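Local structure of iron Super-Oxide Dismutase (Plasmodium knowlesi, 2AWP) at residues G102-N105 against N106-N109. The protein probably uses an iron cofactor to convert superoxide radicals into hydrogen peroxide and oxygen, protecting the cell from their toxicity. Sequence-based numbering, arbitrary orientation.
Sequences GSFN and NFKN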
ATOM      1  N   GLY A 102      -3.877 -28.023 -13.907  1.00 11.53           N
ATOM      2  CA  GLY A 102      -4.936 -29.048 -14.023  1.00 11.37           C
ATOM      3  C   GLY A 102      -6.159 -28.541 -14.756  1.00 11.58           C
ATOM      4  O   GLY A 102      -6.792 -29.279 -15.529  1.00 11.78           O
ATOM      5  N   SER A 103      -6.505 -27.265 -14.521  1.00 12.07           N
ATOM      6  CA  SER A 103      -7.672 -26.631 -15.137  1.00 11.64           C
ATOM      7  C   SER A 103      -7.570 -25.122 -15.004  1.00 11.95           C
ATOM      8  O   SER A 103      -6.890 -24.629 -14.102  1.00 11.75           O
ATOM      9  CB  SER A 103      -8.969 -27.114 -14.471  1.00 11.69           C
ATOM     10  OG  SER A 103      -9.145 -26.613 -13.168  1.00 11.05           O
ATOM     11  N   PHE A 104      -8.268 -24.397 -15.873  1.00 12.11           N
ATOM     12  CA  PHE A 104      -8.398 -22.954 -15.691  1.00 13.11           C
ATOM     13  C   PHE A 104      -9.023 -22.612 -14.340  1.00 12.42           C
ATOM     14  O   PHE A 104      -8.554 -21.704 -13.666  1.00 12.29           O
ATOM     15  CB  PHE A 104      -9.164 -22.270 -16.841  1.00 13.60           C
ATOM     16  CG  PHE A 104      -9.461 -20.823 -16.571  1.00 15.31           C
ATOM     17  CD1 PHE A 104      -8.418 -19.893 -16.429  1.00 15.97           C
ATOM     18  CD2 PHE A 104     -10.780 -20.393 -16.399  1.00 17.81           C
ATOM     19  CE1 PHE A 104      -8.693 -18.541 -16.174  1.00 14.81           C
ATOM     20  CE2 PHE A 104     -11.060 -19.045 -16.132  1.00 15.79           C
ATOM     21  CZ  PHE A 104     -10.016 -18.132 -16.021  1.00 15.41           C
ATOM     22  N   ASN A 105     -10.070 -23.333 -13.932  1.00 13.04           N
ATOM     23  CA  ASN A 105     -10.682 -23.051 -12.617  1.00 14.26           C
ATOM     24  C   ASN A 105      -9.727 -23.191 -11.440  1.00 12.99           C
ATOM     25  O   ASN A 105      -9.784 -22.402 -10.484  1.00 13.08           O
ATOM     26  CB  ASN A 105     -11.957 -23.859 -12.361  1.00 14.63           C
ATOM     27  CG  ASN A 105     -13.197 -23.230 -13.015  1.00 20.60           C
ATOM     28  OD1 ASN A 105     -14.192 -23.922 -13.257  1.00 23.74           O
ATOM     29  ND2 ASN A 105     -13.133 -21.915 -13.334  1.00 24.14           N
ATOM     30  N   ASN A 106      -8.860 -24.198 -11.485  1.00 12.45           N
ATOM     31  CA  ASN A 106      -7.841 -24.336 -10.452  1.00 12.06           C
ATOM     32  C   ASN A 106      -6.947 -23.107 -10.448  1.00 11.74           C
ATOM     33  O   ASN A 106      -6.697 -22.531  -9.387  1.00 11.64           O
ATOM     34  CB  ASN A 106      -7.019 -25.627 -10.608  1.00 12.41           C
ATOM     35  CG  ASN A 106      -7.852 -26.896 -10.328  1.00 15.71           C
ATOM     36  OD1 ASN A 106      -8.974 -26.823  -9.804  1.00 19.63           O
ATOM     37  ND2 ASN A 106      -7.317 -28.055 -10.710  1.00 17.16           N
ATOM     38  N   PHE A 107      -6.454 -22.710 -11.620  1.00 10.40           N
ATOM     39  CA  PHE A 107      -5.584 -21.537 -11.696  1.00 11.02           C
ATOM     40  C   PHE A 107      -6.298 -20.282 -11.130  1.00 11.50           C
ATOM     41  O   PHE A 107      -5.729 -19.534 -10.314  1.00 11.33           O
ATOM     42  CB  PHE A 107      -5.078 -21.307 -13.127  1.00 10.85           C
ATOM     43  CG  PHE A 107      -4.579 -19.918 -13.361  1.00 11.93           C
ATOM     44  CD1 PHE A 107      -3.423 -19.469 -12.738  1.00 12.34           C
ATOM     45  CD2 PHE A 107      -5.299 -19.035 -14.174  1.00 14.99           C
ATOM     46  CE1 PHE A 107      -2.989 -18.138 -12.917  1.00 12.34           C
ATOM     47  CE2 PHE A 107      -4.860 -17.727 -14.387  1.00 14.00           C
ATOM     48  CZ  PHE A 107      -3.699 -17.282 -13.764  1.00 14.40           C
ATOM     49  N   LYS A 108      -7.551 -20.088 -11.558  1.00 11.15           N
ATOM     50  CA  LYS A 108      -8.364 -18.925 -11.185  1.00 12.83           C
ATOM     51  C   LYS A 108      -8.535 -18.844  -9.667  1.00 12.67           C
ATOM     52  O   LYS A 108      -8.399 -17.758  -9.057  1.00 12.70           O
ATOM     53  CB  LYS A 108      -9.743 -19.038 -11.861  1.00 12.35           C
ATOM     54  CG  LYS A 108     -10.674 -17.876 -11.580  1.00 14.91           C
ATOM     55  CD  LYS A 108     -11.776 -17.829 -12.637  1.00 18.52           C
ATOM     56  CE  LYS A 108     -12.882 -16.901 -12.208  1.00 23.78           C
ATOM     57  NZ  LYS A 108     -13.998 -17.002 -13.167  1.00 25.67           N
ATOM     58  N   ASN A 109      -8.812 -20.005  -9.062  1.00 13.27           N
ATOM     59  CA  ASN A 109      -8.937 -20.124  -7.612  1.00 13.91           C
ATOM     60  C   ASN A 109      -7.683 -19.765  -6.834  1.00 13.86           C
ATOM     61  O   ASN A 109      -7.762 -18.980  -5.885  1.00 11.87           O
ATOM     62  CB  ASN A 109      -9.474 -21.490  -7.200  1.00 14.21           C
ATOM     63  CG  ASN A 109     -10.957 -21.644  -7.538  1.00 19.35           C
ATOM     64  OD1 ASN A 109     -11.653 -20.652  -7.769  1.00 23.81           O
ATOM     65  ND2 ASN A 109     -11.443 -22.886  -7.588  1.00 23.77           N
TER
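Ser103 OG accepts a hydrogen bond from Asn106 N at 3.0 Å, making the serine the N-cap of helix 104-117. With chi1 at 71° the hydroxyl folds back toward the helix start, where it meets Asn106 N with an N-H...O angle of 159°. Asn106 CG packs 3.1 Å from Ser103 OG, and its ND2 donates to Phe101 O, tying the new helix to the end of helix 92-101, which Gly102 closes with positive phi. One residue on, Phe107 N reaches Ser103 O at 3.2 Å, the first of the i to i+4 bonds, with Lys108 N to Phe104 O and Asn109 N to Asn105 O following. The apolar side of the turn is built on the buried Phe107. Phe104 CD1 comes to the edge of that ring, near its plane and 3.9 Å from Phe107 CD2, which approaches the partly exposed Phe104 ring obliquely; Phe107 also meets the ring of Phe101, with the planes at about 50°. Lys108 CB lies above one face of the Phe104 ring, offset toward its rim, and the extended chain brings Lys108 CD to 3.8 Å from Phe104 CE2. On the solvent side the exposed Asn105 packs more loosely, its ND2 4.4 Å from Lys108 CD. The chemistry thus divides the turn between a hydroxyl that satisfies an amide at the helix start and apolar contacts that fill the side facing Phe107.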